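Long-range contacts in reducing end xylose-releasing exo-oligoxylanase (Bacillus halodurans, PDB 1WU4), which hydrolyses xylooligosaccharides of three or more units with inversion of anomeric configuration, releasing xylose from the reducing end: residues G129-A134 / Y198-F203; A136-S141 / E205-W210. The protein carries 1 engineered substitution. All coordinates share one frame; numbering follows the deposited sequence.

Contact 1 of 2, residues G129-A134 / Y198-F203; sequences GEEYFA and YHLPHF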
ATOM      1  N   GLY A 129      -6.921  -2.684   2.573  1.00  8.65           N
ATOM      2  CA  GLY A 129      -7.748  -2.241   1.465  1.00  9.00           C
ATOM      3  C   GLY A 129      -8.520  -1.006   1.903  1.00  7.66           C
ATOM      4  O   GLY A 129      -8.503   0.027   1.236  1.00  8.56           O
ATOM      5  N   GLU A 130      -9.191  -1.105   3.046  1.00  8.33           N
ATOM      6  CA  GLU A 130      -9.964   0.020   3.562  1.00  8.23           C
ATOM      7  C   GLU A 130      -9.157   1.314   3.675  1.00  7.76           C
ATOM      8  O   GLU A 130      -9.630   2.377   3.280  1.00  7.57           O
ATOM      9  CB  GLU A 130     -10.565  -0.320   4.934  1.00  9.83           C
ATOM     10  CG  GLU A 130     -11.985  -0.896   4.897  1.00 10.55           C
ATOM     11  CD  GLU A 130     -12.057  -2.327   4.393  1.00 11.84           C
ATOM     12  OE1 GLU A 130     -13.183  -2.869   4.332  1.00 13.62           O
ATOM     13  OE2 GLU A 130     -11.004  -2.912   4.064  1.00 11.44           O
ATOM     14  N   GLU A 131      -7.943   1.246   4.213  1.00  8.94           N
ATOM     15  CA  GLU A 131      -7.172   2.472   4.358  1.00  8.94           C
ATOM     16  C   GLU A 131      -6.767   3.084   3.020  1.00  8.92           C
ATOM     17  O   GLU A 131      -6.713   4.307   2.895  1.00  8.68           O
ATOM     18  CB  GLU A 131      -5.954   2.254   5.267  1.00  9.09           C
ATOM     19  CG  GLU A 131      -4.964   1.210   4.808  1.00  9.78           C
ATOM     20  CD  GLU A 131      -3.892   0.934   5.852  1.00  8.83           C
ATOM     21  OE1 GLU A 131      -3.705   1.770   6.761  1.00 10.43           O
ATOM     22  OE2 GLU A 131      -3.228  -0.118   5.755  1.00  9.87           O
ATOM     23  N   TYR A 132      -6.495   2.253   2.015  1.00  8.25           N
ATOM     24  CA  TYR A 132      -6.159   2.788   0.697  1.00  7.53           C
ATOM     25  C   TYR A 132      -7.428   3.362   0.056  1.00  8.31           C
ATOM     26  O   TYR A 132      -7.368   4.400  -0.601  1.00  8.64           O
ATOM     27  CB  TYR A 132      -5.549   1.708  -0.205  1.00  8.05           C
ATOM     28  CG  TYR A 132      -4.033   1.724  -0.246  1.00  7.51           C
ATOM     29  CD1 TYR A 132      -3.349   2.432  -1.234  1.00  8.17           C
ATOM     30  CD2 TYR A 132      -3.282   1.039   0.710  1.00  8.91           C
ATOM     31  CE1 TYR A 132      -1.950   2.452  -1.271  1.00  9.55           C
ATOM     32  CE2 TYR A 132      -1.890   1.055   0.684  1.00  8.06           C
ATOM     33  CZ  TYR A 132      -1.233   1.762  -0.308  1.00  8.82           C
ATOM     34  OH  TYR A 132       0.143   1.782  -0.338  1.00 10.77           O
ATOM     35  N   PHE A 133      -8.573   2.701   0.246  1.00  7.73           N
ATOM     36  CA  PHE A 133      -9.827   3.222  -0.310  1.00  9.56           C
ATOM     37  C   PHE A 133     -10.060   4.632   0.231  1.00  7.90           C
ATOM     38  O   PHE A 133     -10.339   5.565  -0.521  1.00  8.72           O
ATOM     39  CB  PHE A 133     -11.041   2.367   0.101  1.00  8.37           C
ATOM     40  CG  PHE A 133     -11.197   1.079  -0.667  1.00  9.44           C
ATOM     41  CD1 PHE A 133     -11.070   1.045  -2.051  1.00  8.84           C
ATOM     42  CD2 PHE A 133     -11.525  -0.095   0.003  1.00  9.86           C
ATOM     43  CE1 PHE A 133     -11.269  -0.146  -2.758  1.00  9.28           C
ATOM     44  CE2 PHE A 133     -11.727  -1.286  -0.693  1.00  9.23           C
ATOM     45  CZ  PHE A 133     -11.598  -1.311  -2.073  1.00  8.47           C
ATOM     46  N   ALA A 134      -9.944   4.776   1.548  1.00  8.04           N
ATOM     47  CA  ALA A 134     -10.173   6.061   2.193  1.00  8.57           C
ATOM     48  C   ALA A 134      -9.283   7.177   1.667  1.00  7.52           C
ATOM     49  O   ALA A 134      -9.779   8.246   1.312  1.00  8.15           O
ATOM     50  CB  ALA A 134     -10.010   5.924   3.703  1.00 10.47           C
ATOM     51  N   TYR A 198       0.851  -3.155   6.874  1.00  8.07           N
ATOM     52  CA  TYR A 198      -0.420  -2.429   6.866  1.00  8.74           C
ATOM     53  C   TYR A 198      -0.292  -1.042   7.491  1.00  8.23           C
ATOM     54  O   TYR A 198      -1.187  -0.205   7.351  1.00  9.45           O
ATOM     55  CB  TYR A 198      -1.473  -3.192   7.674  1.00  8.56           C
ATOM     56  CG  TYR A 198      -2.062  -4.433   7.036  1.00  8.49           C
ATOM     57  CD1 TYR A 198      -1.454  -5.061   5.948  1.00  9.43           C
ATOM     58  CD2 TYR A 198      -3.217  -5.008   7.567  1.00 10.45           C
ATOM     59  CE1 TYR A 198      -1.988  -6.240   5.406  1.00  8.53           C
ATOM     60  CE2 TYR A 198      -3.754  -6.174   7.040  1.00 10.20           C
ATOM     61  CZ  TYR A 198      -3.138  -6.787   5.964  1.00  9.34           C
ATOM     62  OH  TYR A 198      -3.675  -7.951   5.458  1.00 11.25           O
ATOM     63  N   HIS A 199       0.806  -0.800   8.200  1.00  8.91           N
ATOM     64  CA  HIS A 199       0.997   0.479   8.870  1.00  9.16           C
ATOM     65  C   HIS A 199       1.417   1.600   7.938  1.00  8.59           C
ATOM     66  O   HIS A 199       2.505   1.578   7.362  1.00  9.72           O
ATOM     67  CB  HIS A 199       1.997   0.306  10.013  1.00  8.04           C
ATOM     68  CG  HIS A 199       1.466  -0.533  11.133  1.00  8.73           C
ATOM     69  ND1 HIS A 199       0.963   0.011  12.295  1.00  9.16           N
ATOM     70  CD2 HIS A 199       1.266  -1.868  11.224  1.00  9.63           C
ATOM     71  CE1 HIS A 199       0.473  -0.954  13.052  1.00  9.15           C
ATOM     72  NE2 HIS A 199       0.643  -2.104  12.426  1.00  9.25           N
ATOM     73  N   LEU A 200       0.536   2.587   7.808  1.00  8.67           N
ATOM     74  CA  LEU A 200       0.760   3.728   6.930  1.00  8.65           C
ATOM     75  C   LEU A 200       0.622   5.024   7.723  1.00  8.19           C
ATOM     76  O   LEU A 200      -0.374   5.745   7.598  1.00  8.51           O
ATOM     77  CB  LEU A 200      -0.265   3.694   5.795  1.00  9.97           C
ATOM     78  CG  LEU A 200      -0.369   2.366   5.035  1.00  8.98           C
ATOM     79  CD1 LEU A 200      -1.541   2.428   4.065  1.00  9.52           C
ATOM     80  CD2 LEU A 200       0.932   2.076   4.296  1.00 10.34           C
ATOM     81  N   PRO A 201       1.633   5.347   8.548  1.00  8.24           N
ATOM     82  CA  PRO A 201       1.561   6.574   9.344  1.00  8.88           C
ATOM     83  C   PRO A 201       1.324   7.823   8.511  1.00  8.04           C
ATOM     84  O   PRO A 201       0.646   8.752   8.957  1.00  9.49           O
ATOM     85  CB  PRO A 201       2.900   6.591  10.089  1.00  9.99           C
ATOM     86  CG  PRO A 201       3.810   5.801   9.201  1.00 10.27           C
ATOM     87  CD  PRO A 201       2.932   4.675   8.719  1.00 10.16           C
ATOM     88  N   HIS A 202       1.879   7.841   7.301  1.00  9.16           N
ATOM     89  CA  HIS A 202       1.707   8.980   6.412  1.00  8.86           C
ATOM     90  C   HIS A 202       0.251   9.127   5.967  1.00 10.99           C
ATOM     91  O   HIS A 202      -0.218  10.239   5.729  1.00 10.83           O
ATOM     92  CB  HIS A 202       2.662   8.880   5.209  1.00  9.24           C
ATOM     93  CG  HIS A 202       2.702   7.531   4.561  1.00 10.11           C
ATOM     94  ND1 HIS A 202       2.950   6.372   5.265  1.00 10.55           N
ATOM     95  CD2 HIS A 202       2.561   7.161   3.265  1.00  8.79           C
ATOM     96  CE1 HIS A 202       2.961   5.347   4.431  1.00 10.73           C
ATOM     97  NE2 HIS A 202       2.730   5.797   3.212  1.00 10.25           N
ATOM     98  N   PHE A 203      -0.467   8.012   5.862  1.00  9.41           N
ATOM     99  CA  PHE A 203      -1.881   8.058   5.499  1.00 10.08           C
ATOM    100  C   PHE A 203      -2.661   8.605   6.695  1.00  8.74           C
ATOM    101  O   PHE A 203      -3.539   9.456   6.544  1.00  8.85           O
ATOM    102  CB  PHE A 203      -2.409   6.655   5.172  1.00  9.90           C
ATOM    103  CG  PHE A 203      -2.129   6.189   3.764  1.00  9.10           C
ATOM    104  CD1 PHE A 203      -0.897   6.422   3.156  1.00 10.30           C
ATOM    105  CD2 PHE A 203      -3.094   5.473   3.059  1.00  9.11           C
ATOM    106  CE1 PHE A 203      -0.629   5.948   1.868  1.00  8.93           C
ATOM    107  CE2 PHE A 203      -2.836   4.994   1.775  1.00  9.47           C
ATOM    108  CZ  PHE A 203      -1.604   5.231   1.178  1.00  9.18           C
TER

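Contact 2 of 2, residues A136-S141 / E205-W210; sequences ALFFAS and ELFSLW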
ATOM      1  N   ALA A 136      -7.537   7.248  -1.164  1.00  8.62           N
ATOM      2  CA  ALA A 136      -7.777   7.424  -2.594  1.00  9.68           C
ATOM      3  C   ALA A 136      -9.039   8.262  -2.803  1.00  8.34           C
ATOM      4  O   ALA A 136      -9.083   9.125  -3.682  1.00  9.41           O
ATOM      5  CB  ALA A 136      -7.920   6.071  -3.281  1.00  9.76           C
ATOM      6  N   LEU A 137     -10.058   8.005  -1.989  1.00  7.94           N
ATOM      7  CA  LEU A 137     -11.308   8.755  -2.077  1.00  8.50           C
ATOM      8  C   LEU A 137     -11.101  10.220  -1.686  1.00  9.20           C
ATOM      9  O   LEU A 137     -11.676  11.112  -2.312  1.00 10.53           O
ATOM     10  CB  LEU A 137     -12.376   8.105  -1.193  1.00  9.61           C
ATOM     11  CG  LEU A 137     -12.946   6.788  -1.730  1.00  9.43           C
ATOM     12  CD1 LEU A 137     -13.682   6.055  -0.624  1.00 10.30           C
ATOM     13  CD2 LEU A 137     -13.880   7.064  -2.902  1.00 11.89           C
ATOM     14  N   PHE A 138     -10.292  10.485  -0.659  1.00  9.78           N
ATOM     15  CA  PHE A 138     -10.029  11.873  -0.277  1.00 10.52           C
ATOM     16  C   PHE A 138      -9.313  12.560  -1.439  1.00  8.99           C
ATOM     17  O   PHE A 138      -9.631  13.693  -1.790  1.00 10.35           O
ATOM     18  CB  PHE A 138      -9.144  11.969   0.975  1.00  9.86           C
ATOM     19  CG  PHE A 138      -9.885  11.794   2.276  1.00  9.38           C
ATOM     20  CD1 PHE A 138     -10.998  12.579   2.579  1.00 10.03           C
ATOM     21  CD2 PHE A 138      -9.446  10.870   3.217  1.00  9.98           C
ATOM     22  CE1 PHE A 138     -11.657  12.442   3.801  1.00  9.94           C
ATOM     23  CE2 PHE A 138     -10.099  10.726   4.441  1.00  9.73           C
ATOM     24  CZ  PHE A 138     -11.207  11.514   4.733  1.00 10.65           C
ATOM     25  N   PHE A 139      -8.336  11.876  -2.032  1.00  8.90           N
ATOM     26  CA  PHE A 139      -7.605  12.452  -3.156  1.00  8.62           C
ATOM     27  C   PHE A 139      -8.541  12.716  -4.338  1.00  8.30           C
ATOM     28  O   PHE A 139      -8.432  13.748  -5.002  1.00 10.58           O
ATOM     29  CB  PHE A 139      -6.462  11.531  -3.602  1.00  9.50           C
ATOM     30  CG  PHE A 139      -5.282  11.498  -2.656  1.00  9.21           C
ATOM     31  CD1 PHE A 139      -5.152  12.419  -1.620  1.00 11.31           C
ATOM     32  CD2 PHE A 139      -4.276  10.554  -2.836  1.00  8.24           C
ATOM     33  CE1 PHE A 139      -4.031  12.397  -0.779  1.00  9.23           C
ATOM     34  CE2 PHE A 139      -3.156  10.524  -2.005  1.00  9.48           C
ATOM     35  CZ  PHE A 139      -3.032  11.447  -0.976  1.00 10.49           C
ATOM     36  N   ALA A 140      -9.462  11.789  -4.594  1.00  9.79           N
ATOM     37  CA  ALA A 140     -10.414  11.950  -5.689  1.00 11.02           C
ATOM     38  C   ALA A 140     -11.271  13.191  -5.445  1.00 11.17           C
ATOM     39  O   ALA A 140     -11.504  13.993  -6.349  1.00 11.62           O
ATOM     40  CB  ALA A 140     -11.299  10.715  -5.796  1.00 10.35           C
ATOM     41  N   SER A 141     -11.748  13.344  -4.215  1.00 11.53           N
ATOM     42  CA  SER A 141     -12.565  14.497  -3.863  1.00 11.08           C
ATOM     43  C   SER A 141     -11.799  15.791  -4.112  1.00 12.11           C
ATOM     44  O   SER A 141     -12.337  16.754  -4.657  1.00 12.91           O
ATOM     45  CB  SER A 141     -12.967  14.425  -2.389  1.00 11.46           C
ATOM     46  OG  SER A 141     -13.700  15.579  -2.002  1.00 12.81           O
ATOM     47  N   GLU A 205      -1.671  10.578   9.026  1.00  9.83           N
ATOM     48  CA  GLU A 205      -1.411  12.002   9.223  1.00  9.71           C
ATOM     49  C   GLU A 205      -2.453  12.785   8.430  1.00 10.94           C
ATOM     50  O   GLU A 205      -2.993  13.789   8.894  1.00  9.88           O
ATOM     51  CB  GLU A 205      -0.014  12.365   8.711  1.00 14.94           C
ATOM     52  CG  GLU A 205       1.118  11.705   9.468  1.00 19.23           C
ATOM     53  CD  GLU A 205       1.503  12.461  10.721  1.00 26.99           C
ATOM     54  OE1 GLU A 205       0.597  12.918  11.452  1.00 26.83           O
ATOM     55  OE2 GLU A 205       2.717  12.588  10.976  1.00 26.32           O
ATOM     56  N   LEU A 206      -2.731  12.322   7.217  1.00  9.44           N
ATOM     57  CA  LEU A 206      -3.711  12.992   6.379  1.00  9.13           C
ATOM     58  C   LEU A 206      -5.121  12.759   6.917  1.00  8.65           C
ATOM     59  O   LEU A 206      -5.961  13.657   6.868  1.00  8.91           O
ATOM     60  CB  LEU A 206      -3.572  12.519   4.930  1.00  9.50           C
ATOM     61  CG  LEU A 206      -2.212  12.890   4.320  1.00  9.57           C
ATOM     62  CD1 LEU A 206      -2.062  12.252   2.950  1.00 10.78           C
ATOM     63  CD2 LEU A 206      -2.080  14.407   4.228  1.00 10.24           C
ATOM     64  N   PHE A 207      -5.384  11.569   7.450  1.00  8.72           N
ATOM     65  CA  PHE A 207      -6.699  11.305   8.020  1.00  8.23           C
ATOM     66  C   PHE A 207      -6.922  12.249   9.205  1.00  8.26           C
ATOM     67  O   PHE A 207      -8.050  12.657   9.479  1.00 10.22           O
ATOM     68  CB  PHE A 207      -6.819   9.857   8.511  1.00  9.22           C
ATOM     69  CG  PHE A 207      -6.756   8.816   7.420  1.00  8.62           C
ATOM     70  CD1 PHE A 207      -6.890   9.157   6.071  1.00  9.15           C
ATOM     71  CD2 PHE A 207      -6.585   7.477   7.754  1.00  8.33           C
ATOM     72  CE1 PHE A 207      -6.851   8.169   5.077  1.00  8.84           C
ATOM     73  CE2 PHE A 207      -6.547   6.488   6.772  1.00  9.97           C
ATOM     74  CZ  PHE A 207      -6.679   6.836   5.430  1.00  8.84           C
ATOM     75  N   SER A 208      -5.845  12.608   9.902  1.00  9.39           N
ATOM     76  CA  SER A 208      -5.969  13.500  11.054  1.00 10.33           C
ATOM     77  C   SER A 208      -6.381  14.907  10.630  1.00 10.29           C
ATOM     78  O   SER A 208      -6.743  15.734  11.469  1.00 11.32           O
ATOM     79  CB  SER A 208      -4.656  13.556  11.853  1.00 10.27           C
ATOM     80  OG  SER A 208      -3.710  14.449  11.285  1.00 11.50           O
ATOM     81  N   LEU A 209      -6.332  15.173   9.328  1.00 10.17           N
ATOM     82  CA  LEU A 209      -6.714  16.478   8.801  1.00 10.24           C
ATOM     83  C   LEU A 209      -8.064  16.433   8.097  1.00 10.24           C
ATOM     84  O   LEU A 209      -8.800  17.423   8.097  1.00 11.87           O
ATOM     85  CB  LEU A 209      -5.672  16.975   7.793  1.00 12.71           C
ATOM     86  CG  LEU A 209      -4.221  17.113   8.253  1.00 11.40           C
ATOM     87  CD1 LEU A 209      -3.352  17.526   7.075  1.00 14.23           C
ATOM     88  CD2 LEU A 209      -4.134  18.139   9.375  1.00 16.99           C
ATOM     89  N   TRP A 210      -8.399  15.283   7.520  1.00 11.50           N
ATOM     90  CA  TRP A 210      -9.626  15.159   6.739  1.00 10.90           C
ATOM     91  C   TRP A 210     -10.746  14.249   7.229  1.00 11.85           C
ATOM     92  O   TRP A 210     -11.857  14.310   6.703  1.00 11.92           O
ATOM     93  CB  TRP A 210      -9.259  14.765   5.303  1.00 11.54           C
ATOM     94  CG  TRP A 210      -8.197  15.644   4.696  1.00 11.33           C
ATOM     95  CD1 TRP A 210      -8.005  16.978   4.926  1.00 10.21           C
ATOM     96  CD2 TRP A 210      -7.215  15.261   3.723  1.00 10.83           C
ATOM     97  NE1 TRP A 210      -6.969  17.448   4.157  1.00 12.04           N
ATOM     98  CE2 TRP A 210      -6.467  16.417   3.409  1.00 12.75           C
ATOM     99  CE3 TRP A 210      -6.898  14.055   3.084  1.00 10.83           C
ATOM    100  CZ2 TRP A 210      -5.419  16.403   2.482  1.00 10.66           C
ATOM    101  CZ3 TRP A 210      -5.856  14.041   2.161  1.00 11.29           C
ATOM    102  CH2 TRP A 210      -5.130  15.210   1.870  1.00 12.25           C
TER

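Contact 1 of 2, residues G129-A134 / Y198-F203
Y132 and F203 form a T-shaped (edge-to-face) pair between two helices of the (alpha/alpha)6 barrel of glycoside hydrolase family 8. Y132 and E131 belong to helix 127-144. F203 lies in the first turn of helix 201-210, and L200 is the N-cap residue just before it.

In the aromatic pair Y132 offers a face and F203 an edge. The centroids are 4.9 Å apart and the planes meet at 62°. F203 CE2 sits over the centre of the Y132 ring, and F203 CZ comes to 3.7 Å from Y132 CE1. Y74 makes a further edge-to-face contact with Y132.

The apolar contacts centre on one methyl of L200. Its CD1 touches Y132 CE2 at 3.7 Å. The same methyl lies over a face of the F203 ring, toward the rim, so it packs against both aromatic rings. With Y132 cut back to an alanine, the edge of F203 is likely to lose the aromatic face it rests on, and a gap would probably open beside L200 CD1.

The polar contact is made by the acid group of E131. CG stands between the backbone N and the carbonyl carbon (chi1 60°), and the chain is extended beyond it. This carries the acid group past L200 to the backbone of Y198. E131 CD and L200 CD1 are close, at 3.3 Å. E131 OE1 is held by a hydrogen bond from outside the two segments, with Y204 OH. The side chain of Y198 lies about 4 Å from that of D263, the proton acceptor by similarity, so this end of the contact lies next to the probable catalytic centre. On the backbone side of Y198, E131 OE2 lies 2.6 Å from its carbonyl O.

Contact 2 of 2, residues A136-S141 / E205-W210
F138 and W210 both hold CG anti to the carbonyl carbon, beside the backbone N (chi1 -81° and -50°). These torsions send the two side chains past each other in opposite directions. W210 CB therefore lies over a face of the F138 ring, a CH-pi contact 3.8 Å from the ring centroid. In return, W210 CE3 rests 3.7 Å from F138 CB. The backbone of W210 joins in, with its O 3.5 Å from F138 CE1.

F207 adds a second aromatic neighbour. Its CD1 meets F138 CE2 at 3.9 Å, and the side chains cross obliquely. F139 meets the six-membered ring of the indole. Its CE1 lies in the indole plane, at the edge, 3.8 Å from W210 CZ3. L206 CD1 reaches F139 CZ at 4.1 Å.

No hydrogen bond joins the segments. Helix 154-167 packs on F138 and F207, while W277 of helix 265-278 touches F139 and L206. The segment axes are 11.6 Å apart at closest approach and cross at 55°. This is aromatic packing between helices of the (alpha/alpha)6 barrel, away from the probable catalytic residues.

Both contacts use helices 127-144 and 201-210, contact 1 also the turn just before the second helix. Their centres are about 10 Å apart. Along the chain the segments alternate: 129-134, 136-141, 198-203, 205-210. Both helices thus run the same general way from contact 1 to contact 2. The contacts also touch directly, for F207 CZ of contact 2 lies 3.6 Å from E131 O and 3.9 Å from A134 CB of contact 1. Contact 1 is deeper, about 7 Å from the centre of the chain, and borders the probable catalytic residues. Contact 2 lies about 15 Å from that centre. Together they form one continuous packing interface leading outward from the active-site region.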